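PDB 6X9L: aldehyde dehydrogenase family protein, which oxidises long-chain aliphatic aldehydes such as octanal, probably to the corresponding carboxylic acids, with NAD+ as the electron acceptor. Local coordinates for residues F272-F284 / E306-I318. The protein carries 1 engineered substitution. Residues are numbered along the deposited sequence; the frame is centred on the assembly and turned at random.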
ATOM      1  N   PHE A 272      26.167 -16.137 -26.675  1.00 59.11           N
ATOM      2  CA  PHE A 272      25.076 -15.560 -27.482  1.00 58.59           C
ATOM      3  C   PHE A 272      24.313 -16.640 -28.231  1.00 58.50           C
ATOM      4  O   PHE A 272      23.111 -16.609 -28.216  1.00 58.02           O
ATOM      5  CB  PHE A 272      25.626 -14.442 -28.359  1.00 58.50           C
ATOM      6  CG  PHE A 272      25.733 -13.125 -27.640  1.00 58.32           C
ATOM      7  CD1 PHE A 272      26.823 -12.836 -26.852  1.00 58.71           C
ATOM      8  CD2 PHE A 272      24.715 -12.195 -27.715  1.00 57.66           C
ATOM      9  CE1 PHE A 272      26.906 -11.639 -26.177  1.00 58.56           C
ATOM     10  CE2 PHE A 272      24.807 -10.993 -27.047  1.00 57.49           C
ATOM     11  CZ  PHE A 272      25.902 -10.720 -26.280  1.00 57.95           C
ATOM     12  N   ALA A 273      24.991 -17.628 -28.778  1.00 61.16           N
ATOM     13  CA  ALA A 273      24.270 -18.684 -29.511  1.00 61.04           C
ATOM     14  C   ALA A 273      23.310 -19.415 -28.574  1.00 60.86           C
ATOM     15  O   ALA A 273      22.250 -19.758 -29.018  1.00 60.58           O
ATOM     16  CB  ALA A 273      25.266 -19.637 -30.086  1.00 61.57           C
ATOM     17  N   ASN A 274      23.705 -19.684 -27.339  1.00 74.13           N
ATOM     18  CA  ASN A 274      22.810 -20.414 -26.420  1.00 73.93           C
ATOM     19  C   ASN A 274      21.913 -19.479 -25.617  1.00 73.44           C
ATOM     20  O   ASN A 274      21.034 -19.996 -24.971  1.00 73.24           O
ATOM     21  CB  ASN A 274      23.585 -21.292 -25.450  1.00 74.41           C
ATOM     22  CG  ASN A 274      24.154 -22.504 -26.138  1.00 74.84           C
ATOM     23  OD1 ASN A 274      24.926 -23.247 -25.556  1.00 75.29           O
ATOM     24  ND2 ASN A 274      23.770 -22.712 -27.379  1.00 74.72           N
ATOM     25  N   ALA A 275      22.136 -18.171 -25.637  1.00 55.45           N
ATOM     26  CA  ALA A 275      21.289 -17.304 -24.792  1.00 54.97           C
ATOM     27  C   ALA A 275      20.222 -16.560 -25.590  1.00 54.41           C
ATOM     28  O   ALA A 275      19.232 -16.213 -25.008  1.00 54.15           O
ATOM     29  CB  ALA A 275      22.136 -16.364 -23.980  1.00 55.10           C
ATOM     30  N   VAL A 276      20.437 -16.296 -26.868  1.00 48.68           N
ATOM     31  CA  VAL A 276      19.408 -15.548 -27.637  1.00 48.09           C
ATOM     32  C   VAL A 276      18.134 -16.375 -27.813  1.00 47.82           C
ATOM     33  O   VAL A 276      17.070 -15.832 -27.661  1.00 47.37           O
ATOM     34  CB  VAL A 276      19.949 -15.033 -28.975  1.00 47.98           C
ATOM     35  CG1 VAL A 276      18.837 -14.468 -29.818  1.00 47.46           C
ATOM     36  CG2 VAL A 276      21.019 -13.994 -28.768  1.00 48.02           C
ATOM     37  N   PRO A 277      18.198 -17.674 -28.128  1.00 54.96           N
ATOM     38  CA  PRO A 277      16.998 -18.452 -28.316  1.00 54.69           C
ATOM     39  C   PRO A 277      16.117 -18.532 -27.067  1.00 54.59           C
ATOM     40  O   PRO A 277      14.968 -18.356 -27.195  1.00 54.26           O
ATOM     41  CB  PRO A 277      17.544 -19.836 -28.665  1.00 54.98           C
ATOM     42  CG  PRO A 277      18.844 -19.531 -29.291  1.00 55.36           C
ATOM     43  CD  PRO A 277      19.392 -18.402 -28.459  1.00 55.40           C
ATOM     44  N   PRO A 278      16.640 -18.780 -25.863  1.00 51.80           N
ATOM     45  CA  PRO A 278      15.817 -18.835 -24.673  1.00 51.62           C
ATOM     46  C   PRO A 278      15.158 -17.484 -24.405  1.00 51.11           C
ATOM     47  O   PRO A 278      14.090 -17.486 -23.948  1.00 50.81           O
ATOM     48  CB  PRO A 278      16.800 -19.256 -23.580  1.00 52.17           C
ATOM     49  CG  PRO A 278      17.847 -19.972 -24.344  1.00 52.51           C
ATOM     50  CD  PRO A 278      17.999 -19.129 -25.585  1.00 52.36           C
ATOM     51  N   GLY A 279      15.870 -16.390 -24.636  1.00 43.61           N
ATOM     52  CA  GLY A 279      15.252 -15.083 -24.476  1.00 43.21           C
ATOM     53  C   GLY A 279      14.066 -14.877 -25.401  1.00 42.69           C
ATOM     54  O   GLY A 279      13.020 -14.374 -24.979  1.00 42.30           O
ATOM     55  N   VAL A 280      14.217 -15.258 -26.679  1.00 46.75           N
ATOM     56  CA  VAL A 280      13.117 -15.174 -27.641  1.00 46.27           C
ATOM     57  C   VAL A 280      11.952 -16.038 -27.184  1.00 46.20           C
ATOM     58  O   VAL A 280      10.793 -15.600 -27.165  1.00 45.81           O
ATOM     59  CB  VAL A 280      13.595 -15.593 -29.041  1.00 46.49           C
ATOM     60  CG1 VAL A 280      12.430 -15.631 -30.002  1.00 46.19           C
ATOM     61  CG2 VAL A 280      14.701 -14.660 -29.552  1.00 46.67           C
ATOM     62  N   MET A 281      12.240 -17.288 -26.823  1.00 49.79           N
ATOM     63  CA  MET A 281      11.205 -18.149 -26.270  1.00 49.71           C
ATOM     64  C   MET A 281      10.567 -17.522 -25.031  1.00 49.57           C
ATOM     65  O   MET A 281       9.344 -17.549 -24.873  1.00 49.35           O
ATOM     66  CB  MET A 281      11.787 -19.526 -25.959  1.00 50.13           C
ATOM     67  CG  MET A 281      12.221 -20.294 -27.193  1.00 50.47           C
ATOM     68  SD  MET A 281      10.862 -20.561 -28.363  1.00 50.36           S
ATOM     69  CE  MET A 281      10.831 -19.032 -29.295  1.00 50.10           C
ATOM     70  N   ALA A 282      11.372 -16.928 -24.156  1.00 42.07           N
ATOM     71  CA  ALA A 282      10.805 -16.248 -22.994  1.00 41.92           C
ATOM     72  C   ALA A 282       9.922 -15.077 -23.411  1.00 41.33           C
ATOM     73  O   ALA A 282       8.839 -14.883 -22.858  1.00 41.07           O
ATOM     74  CB  ALA A 282      11.921 -15.765 -22.061  1.00 42.30           C
ATOM     75  N   ALA A 283      10.371 -14.275 -24.370  1.00 41.49           N
ATOM     76  CA  ALA A 283       9.568 -13.130 -24.772  1.00 41.01           C
ATOM     77  C   ALA A 283       8.215 -13.580 -25.313  1.00 40.75           C
ATOM     78  O   ALA A 283       7.195 -12.933 -25.057  1.00 40.29           O
ATOM     79  CB  ALA A 283      10.324 -12.288 -25.803  1.00 40.86           C
ATOM     80  N   PHE A 284       8.179 -14.704 -26.039  1.00 48.69           N
ATOM     81  CA  PHE A 284       6.986 -15.149 -26.756  1.00 48.41           C
ATOM     82  C   PHE A 284       6.187 -16.212 -26.001  1.00 48.46           C
ATOM     83  O   PHE A 284       5.226 -16.751 -26.562  1.00 48.50           O
ATOM     84  CB  PHE A 284       7.353 -15.696 -28.150  1.00 48.56           C
ATOM     85  CG  PHE A 284       7.934 -14.663 -29.108  1.00 48.42           C
ATOM     86  CD1 PHE A 284       7.862 -13.301 -28.834  1.00 48.05           C
ATOM     87  CD2 PHE A 284       8.544 -15.066 -30.288  1.00 48.59           C
ATOM     88  CE1 PHE A 284       8.398 -12.359 -29.716  1.00 47.92           C
ATOM     89  CE2 PHE A 284       9.083 -14.130 -31.167  1.00 48.60           C
ATOM     90  CZ  PHE A 284       8.998 -12.770 -30.883  1.00 48.27           C
ATOM     91  N   GLU A 306      24.518 -10.729 -35.126  1.00 61.93           N
ATOM     92  CA  GLU A 306      24.467 -12.135 -34.745  1.00 62.06           C
ATOM     93  C   GLU A 306      23.169 -12.467 -34.008  1.00 61.60           C
ATOM     94  O   GLU A 306      22.530 -13.488 -34.292  1.00 61.57           O
ATOM     95  CB  GLU A 306      25.679 -12.495 -33.893  1.00 62.87           C
ATOM     96  CG  GLU A 306      25.821 -13.986 -33.675  1.00 63.40           C
ATOM     97  CD  GLU A 306      27.011 -14.360 -32.809  1.00 64.34           C
ATOM     98  OE1 GLU A 306      26.860 -15.309 -32.009  1.00 64.24           O
ATOM     99  OE2 GLU A 306      28.091 -13.724 -32.927  1.00 65.31           O
ATOM    100  N   VAL A 307      22.761 -11.619 -33.054  1.00 53.11           N
ATOM    101  CA  VAL A 307      21.551 -11.925 -32.291  1.00 52.70           C
ATOM    102  C   VAL A 307      20.315 -11.771 -33.171  1.00 52.20           C
ATOM    103  O   VAL A 307      19.355 -12.538 -33.041  1.00 52.02           O
ATOM    104  CB  VAL A 307      21.450 -11.072 -31.002  1.00 52.42           C
ATOM    105  CG1 VAL A 307      22.789 -10.423 -30.646  1.00 52.71           C
ATOM    106  CG2 VAL A 307      20.348 -10.047 -31.098  1.00 51.78           C
ATOM    107  N   GLU A 308      20.320 -10.792 -34.084  1.00 54.44           N
ATOM    108  CA  GLU A 308      19.241 -10.694 -35.064  1.00 54.19           C
ATOM    109  C   GLU A 308      19.037 -12.028 -35.774  1.00 54.60           C
ATOM    110  O   GLU A 308      17.944 -12.606 -35.738  1.00 54.35           O
ATOM    111  CB  GLU A 308      19.527  -9.588 -36.078  1.00 54.14           C
ATOM    112  CG  GLU A 308      19.213  -8.187 -35.599  1.00 53.73           C
ATOM    113  CD  GLU A 308      19.568  -7.140 -36.646  1.00 53.85           C
ATOM    114  OE1 GLU A 308      20.051  -7.531 -37.735  1.00 54.27           O
ATOM    115  OE2 GLU A 308      19.365  -5.935 -36.394  1.00 53.51           O
ATOM    116  N   ALA A 309      20.099 -12.546 -36.408  1.00 55.40           N
ATOM    117  CA  ALA A 309      20.012 -13.836 -37.091  1.00 55.67           C
ATOM    118  C   ALA A 309      19.507 -14.931 -36.158  1.00 55.59           C
ATOM    119  O   ALA A 309      18.665 -15.753 -36.544  1.00 55.48           O
ATOM    120  CB  ALA A 309      21.375 -14.213 -37.660  1.00 56.23           C
ATOM    121  N   LEU A 310      20.020 -14.964 -34.927  1.00 61.28           N
ATOM    122  CA  LEU A 310      19.614 -15.998 -33.986  1.00 61.20           C
ATOM    123  C   LEU A 310      18.154 -15.857 -33.590  1.00 60.68           C
ATOM    124  O   LEU A 310      17.496 -16.859 -33.288  1.00 60.73           O
ATOM    125  CB  LEU A 310      20.504 -15.939 -32.753  1.00 61.34           C
ATOM    126  CG  LEU A 310      21.920 -16.434 -33.000  1.00 61.90           C
ATOM    127  CD1 LEU A 310      22.907 -15.715 -32.074  1.00 62.08           C
ATOM    128  CD2 LEU A 310      21.943 -17.937 -32.780  1.00 62.06           C
ATOM    129  N   ALA A 311      17.633 -14.628 -33.578  1.00 52.88           N
ATOM    130  CA  ALA A 311      16.249 -14.399 -33.170  1.00 52.37           C
ATOM    131  C   ALA A 311      15.274 -14.784 -34.280  1.00 52.38           C
ATOM    132  O   ALA A 311      14.261 -15.451 -34.027  1.00 52.25           O
ATOM    133  CB  ALA A 311      16.052 -12.937 -32.759  1.00 51.88           C
ATOM    134  N   ALA A 312      15.562 -14.364 -35.515  1.00 52.57           N
ATOM    135  CA  ALA A 312      14.786 -14.826 -36.656  1.00 52.64           C
ATOM    136  C   ALA A 312      14.778 -16.343 -36.716  1.00 53.14           C
ATOM    137  O   ALA A 312      13.735 -16.965 -36.959  1.00 53.17           O
ATOM    138  CB  ALA A 312      15.371 -14.253 -37.942  1.00 52.86           C
ATOM    139  N   GLN A 313      15.936 -16.948 -36.464  1.00 63.50           N
ATOM    140  CA  GLN A 313      16.079 -18.396 -36.522  1.00 63.85           C
ATOM    141  C   GLN A 313      15.154 -19.091 -35.527  1.00 63.58           C
ATOM    142  O   GLN A 313      14.416 -20.017 -35.887  1.00 63.68           O
ATOM    143  CB  GLN A 313      17.531 -18.750 -36.249  1.00 64.29           C
ATOM    144  CG  GLN A 313      18.021 -19.962 -36.931  1.00 64.94           C
ATOM    145  CD  GLN A 313      19.461 -20.219 -36.595  1.00 65.50           C
ATOM    146  OE1 GLN A 313      20.279 -19.295 -36.561  1.00 65.57           O
ATOM    147  NE2 GLN A 313      19.784 -21.474 -36.321  1.00 65.92           N
ATOM    148  N   THR A 314      15.186 -18.673 -34.261  1.00 60.01           N
ATOM    149  CA  THR A 314      14.353 -19.353 -33.277  1.00 59.84           C
ATOM    150  C   THR A 314      12.887 -18.975 -33.422  1.00 59.38           C
ATOM    151  O   THR A 314      12.007 -19.820 -33.204  1.00 59.29           O
ATOM    152  CB  THR A 314      14.853 -19.065 -31.866  1.00 59.79           C
ATOM    153  OG1 THR A 314      14.835 -17.660 -31.641  1.00 59.54           O
ATOM    154  CG2 THR A 314      16.289 -19.563 -31.711  1.00 60.33           C
ATOM    155  N   ALA A 315      12.603 -17.732 -33.820  1.00 57.40           N
ATOM    156  CA  ALA A 315      11.223 -17.353 -34.104  1.00 57.05           C
ATOM    157  C   ALA A 315      10.629 -18.236 -35.195  1.00 57.32           C
ATOM    158  O   ALA A 315       9.539 -18.794 -35.028  1.00 57.18           O
ATOM    159  CB  ALA A 315      11.146 -15.879 -34.498  1.00 56.77           C
ATOM    160  N   GLY A 316      11.344 -18.391 -36.314  1.00 64.86           N
ATOM    161  CA  GLY A 316      10.844 -19.139 -37.461  1.00 65.26           C
ATOM    162  C   GLY A 316      10.524 -20.595 -37.186  1.00 65.55           C
ATOM    163  O   GLY A 316       9.842 -21.231 -37.999  1.00 65.84           O
ATOM    164  N   THR A 317      10.993 -21.139 -36.071  1.00 64.03           N
ATOM    165  CA  THR A 317      10.744 -22.528 -35.743  1.00 64.22           C
ATOM    166  C   THR A 317       9.656 -22.689 -34.694  1.00 63.82           C
ATOM    167  O   THR A 317       9.444 -23.799 -34.202  1.00 64.06           O
ATOM    168  CB  THR A 317      12.035 -23.178 -35.268  1.00 64.52           C
ATOM    169  OG1 THR A 317      12.237 -22.858 -33.892  1.00 64.19           O
ATOM    170  CG2 THR A 317      13.195 -22.630 -36.060  1.00 64.85           C
ATOM    171  N   ILE A 318       8.964 -21.622 -34.330  1.00 54.17           N
ATOM    172  CA  ILE A 318       7.831 -21.768 -33.424  1.00 53.82           C
ATOM    173  C   ILE A 318       6.615 -22.229 -34.218  1.00 53.71           C
ATOM    174  O   ILE A 318       6.230 -21.611 -35.222  1.00 53.67           O
ATOM    175  CB  ILE A 318       7.539 -20.459 -32.674  1.00 53.42           C
ATOM    176  CG1 ILE A 318       8.834 -19.746 -32.285  1.00 53.50           C
ATOM    177  CG2 ILE A 318       6.753 -20.759 -31.416  1.00 53.09           C
ATOM    178  CD1 ILE A 318       8.603 -18.542 -31.387  1.00 53.06           C
TER
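Val276 lays its two methyls over Val307 and Leu310, crossing both side chains at about a right angle. With CG1 anti to the backbone N (chi1 171°), that branch meets Leu310 CB at 3.7 Å, while CG2, beside the N, meets Val307 CB, also at 3.7 Å. One turn on, Val280 repeats the rotamer: its CG2 lies 3.9 Å from Ala311 CB, and its CB and both methyls lie against the hydroxyl of Thr314. That hydroxyl, although set among carbons, has a partner in its own helix: Thr314 OG1 donates to Leu310 O at 3.2 Å, in the carbonyl plane and on a lone pair. The same rotation (chi1 59°) turns Thr314 CG2 onto CB and CG of the Pro277 ring, again roughly at a right angle. Pro277 and Pro278 lack an N-H, and helix 272-284 kinks there.

At the ends, the Phe272 ring meets Val307 CG1 obliquely through CD2 (3.9 Å), and Phe284 presents its ring edge, CD2 lying 3.6 Å from Ile318 CD1 in the ring plane. The helix axes approach to 8.8 Å and cross at -50°. Both helices lie against the seven-stranded sheet of the aldehyde dehydrogenase catalytic domain: Val280 and Phe284 touch Leu397, Val307 touches Val299 and Leu399. Glu306 passes Phe272 CB but directs its charge to Arg303 in a salt bridge.

With no hydrogen bond joining the two helices, their association here rests on apolar side-chain packing, and the one hydroxyl drawn into it is satisfied by its own helix.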